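Side-chain contact in dnab-like replicative helicase (Bacillus phage SPP1, PDB 3BH0), which probably couples ATP hydrolysis to 5'-3' unwinding of duplex DNA during phage replication, as a DnaB-family helicase, seen here as its C-terminal ATPase domain: residues A[188-193]-A[211-216]. Residues are numbered along the deposited sequence; the frame is centred on the assembly and turned at random.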
loop_
_atom_site.group_PDB
_atom_site.type_symbol
_atom_site.label_atom_id
_atom_site.label_comp_id
_atom_site.label_asym_id
_atom_site.label_seq_id
_atom_site.Cartn_x
_atom_site.Cartn_y
_atom_site.Cartn_z
ATOM N N ASP A 188 2.449 -7.111 -2.708
ATOM C CA ASP A 188 2.892 -6.688 -4.049
ATOM C C ASP A 188 2.259 -7.542 -5.090
ATOM O O ASP A 188 2.770 -8.543 -5.598
ATOM C CB ASP A 188 4.388 -6.512 -4.293
ATOM C CG ASP A 188 4.681 -5.769 -5.641
ATOM O OD1 ASP A 188 3.738 -5.506 -6.449
ATOM O OD2 ASP A 188 5.862 -5.458 -5.903
ATOM N N TYR A 189 1.068 -7.035 -5.322
ATOM C CA TYR A 189 0.110 -7.312 -6.333
ATOM C C TYR A 189 -0.656 -8.601 -6.285
ATOM O O TYR A 189 -0.107 -9.699 -6.306
ATOM C CB TYR A 189 0.391 -6.574 -7.661
ATOM C CG TYR A 189 0.613 -7.317 -8.934
ATOM C CD1 TYR A 189 -0.467 -7.730 -9.710
ATOM C CD2 TYR A 189 1.903 -7.485 -9.440
ATOM C CE1 TYR A 189 -0.268 -8.363 -10.923
ATOM C CE2 TYR A 189 2.113 -8.111 -10.666
ATOM C CZ TYR A 189 1.027 -8.544 -11.393
ATOM O OH TYR A 189 1.234 -9.177 -12.584
ATOM N N LEU A 190 -1.956 -8.366 -6.134
ATOM C CA LEU A 190 -2.961 -9.317 -5.776
ATOM C C LEU A 190 -3.147 -10.410 -6.809
ATOM O O LEU A 190 -3.362 -11.557 -6.444
ATOM C CB LEU A 190 -4.282 -8.566 -5.535
ATOM C CG LEU A 190 -5.599 -9.301 -5.242
ATOM C CD1 LEU A 190 -6.409 -8.468 -4.267
ATOM C CD2 LEU A 190 -6.409 -9.587 -6.511
ATOM N N GLN A 191 -3.038 -10.050 -8.082
ATOM C CA GLN A 191 -3.389 -10.948 -9.181
ATOM C C GLN A 191 -2.302 -11.977 -9.453
ATOM O O GLN A 191 -2.424 -12.787 -10.377
ATOM C CB GLN A 191 -3.704 -10.161 -10.461
ATOM C CG GLN A 191 -5.025 -9.389 -10.420
ATOM C CD GLN A 191 -4.911 -8.002 -9.767
ATOM O OE1 GLN A 191 -3.824 -7.550 -9.386
ATOM N NE2 GLN A 191 -6.047 -7.321 -9.649
ATOM N N LEU A 192 -1.255 -11.923 -8.636
ATOM C CA LEU A 192 -0.168 -12.882 -8.631
ATOM C C LEU A 192 -0.369 -13.965 -7.555
ATOM O O LEU A 192 0.325 -14.991 -7.555
ATOM C CB LEU A 192 1.164 -12.142 -8.373
ATOM C CG LEU A 192 2.243 -12.088 -9.464
ATOM C CD1 LEU A 192 1.650 -11.754 -10.816
ATOM C CD2 LEU A 192 3.375 -11.122 -9.117
ATOM N N LEU A 193 -1.308 -13.731 -6.640
ATOM C CA LEU A 193 -1.545 -14.659 -5.528
ATOM C C LEU A 193 -2.042 -16.016 -6.027
ATOM O O LEU A 193 -2.764 -16.090 -7.012
ATOM C CB LEU A 193 -2.534 -14.072 -4.514
ATOM C CG LEU A 193 -2.028 -12.943 -3.612
ATOM C CD1 LEU A 193 -3.171 -12.240 -2.888
ATOM C CD2 LEU A 193 -0.993 -13.434 -2.617
ATOM N N ARG A 211 -12.362 -11.891 -1.242
ATOM C CA ARG A 211 -13.149 -12.212 -0.040
ATOM C C ARG A 211 -12.255 -12.618 1.110
ATOM O O ARG A 211 -12.413 -12.115 2.235
ATOM C CB ARG A 211 -14.168 -13.329 -0.309
ATOM C CG ARG A 211 -15.378 -12.886 -1.087
ATOM C CD ARG A 211 -16.417 -13.993 -1.163
ATOM N NE ARG A 211 -15.893 -15.200 -1.803
ATOM C CZ ARG A 211 -16.010 -15.452 -3.098
ATOM N NH1 ARG A 211 -16.628 -14.574 -3.871
ATOM N NH2 ARG A 211 -15.517 -16.581 -3.626
ATOM N N ASP A 212 -11.304 -13.506 0.816
ATOM C CA ASP A 212 -10.405 -14.059 1.828
ATOM C C ASP A 212 -9.472 -12.995 2.424
ATOM O O ASP A 212 -9.178 -13.014 3.644
ATOM C CB ASP A 212 -9.631 -15.273 1.266
ATOM C CG ASP A 212 -10.550 -16.475 0.950
ATOM O OD1 ASP A 212 -11.768 -16.384 1.223
ATOM O OD2 ASP A 212 -10.074 -17.511 0.427
ATOM N N LEU A 213 -9.034 -12.055 1.576
ATOM C CA LEU A 213 -8.162 -10.959 2.028
ATOM C C LEU A 213 -8.887 -10.046 2.993
ATOM O O LEU A 213 -8.302 -9.562 3.961
ATOM C CB LEU A 213 -7.582 -10.153 0.847
ATOM C CG LEU A 213 -6.387 -10.817 0.154
ATOM C CD1 LEU A 213 -5.946 -10.053 -1.083
ATOM C CD2 LEU A 213 -5.196 -11.038 1.115
ATOM N N LYS A 214 -10.162 -9.809 2.725
ATOM C CA LYS A 214 -10.983 -8.968 3.598
ATOM C C LYS A 214 -11.314 -9.710 4.911
ATOM O O LYS A 214 -11.224 -9.132 6.004
ATOM C CB LYS A 214 -12.245 -8.498 2.846
ATOM C CG LYS A 214 -13.290 -7.734 3.672
ATOM C CD LYS A 214 -12.686 -6.641 4.544
ATOM C CE LYS A 214 -13.756 -5.837 5.265
ATOM N NZ LYS A 214 -13.111 -4.740 6.052
ATOM N N LYS A 215 -11.690 -10.985 4.789
ATOM C CA LYS A 215 -11.946 -11.849 5.947
ATOM C C LYS A 215 -10.707 -11.891 6.861
ATOM O O LYS A 215 -10.819 -11.709 8.072
ATOM C CB LYS A 215 -12.341 -13.261 5.490
ATOM C CG LYS A 215 -13.239 -13.973 6.486
ATOM C CD LYS A 215 -13.304 -15.470 6.268
ATOM C CE LYS A 215 -14.437 -15.856 5.329
ATOM N NZ LYS A 215 -14.586 -17.350 5.284
ATOM N N MET A 216 -9.532 -12.099 6.259
ATOM C CA MET A 216 -8.264 -12.058 6.979
ATOM C C MET A 216 -8.029 -10.726 7.698
ATOM O O MET A 216 -7.635 -10.711 8.865
ATOM C CB MET A 216 -7.101 -12.353 6.035
ATOM C CG MET A 216 -5.729 -12.271 6.713
ATOM S SD MET A 216 -4.381 -12.725 5.612
ATOM C CE MET A 216 -4.262 -11.236 4.610
#
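Leu190 and Leu213 meet methyl to methyl, CD1 of Leu190 lying 3.6 Å from CD1 of Leu213 as the two side chains lie alongside each other, running in opposite directions. CD1 of Leu213 also touches Leu193, whose CD1 is 4.0 Å away; here the side chains approach tip to tip. One methyl of the helix thus serves both loop leucines. In Leu213, CG stands anti to the carbonyl carbon (chi1 -79°), and the extended second torsion (174°) carries CD1 outward, bridging backbones whose CA atoms at Leu190 and Leu213 are 9.5 Å apart.

Backbone hydrogen bonding organises each side. Leu193 N binds Leu190 O at 3.0 Å, closing the 3-10 turn that brings both leucines toward the helix, while regular helical bonds such as Met216 N to Asp212 O (2.8 Å) hold the strip around Leu213.

The contact lies inside the beta-alpha-beta crossover of this RecA-like P-loop ATPase domain, between the loop that follows strand 183-188 and helix 202-220, which leads to strand 223-228. Asp188, where strand 183-188 gives way to this loop, is probably the Walker B aspartate. Ile206 and Ile209 of the same helix, Leu253 and Ile167 extend the apolar cluster.

With 97 Å² buried and no hydrogen bond or salt bridge between the segments, the contact implies hydrophobic, largely non-directional cohesion between loop and helix.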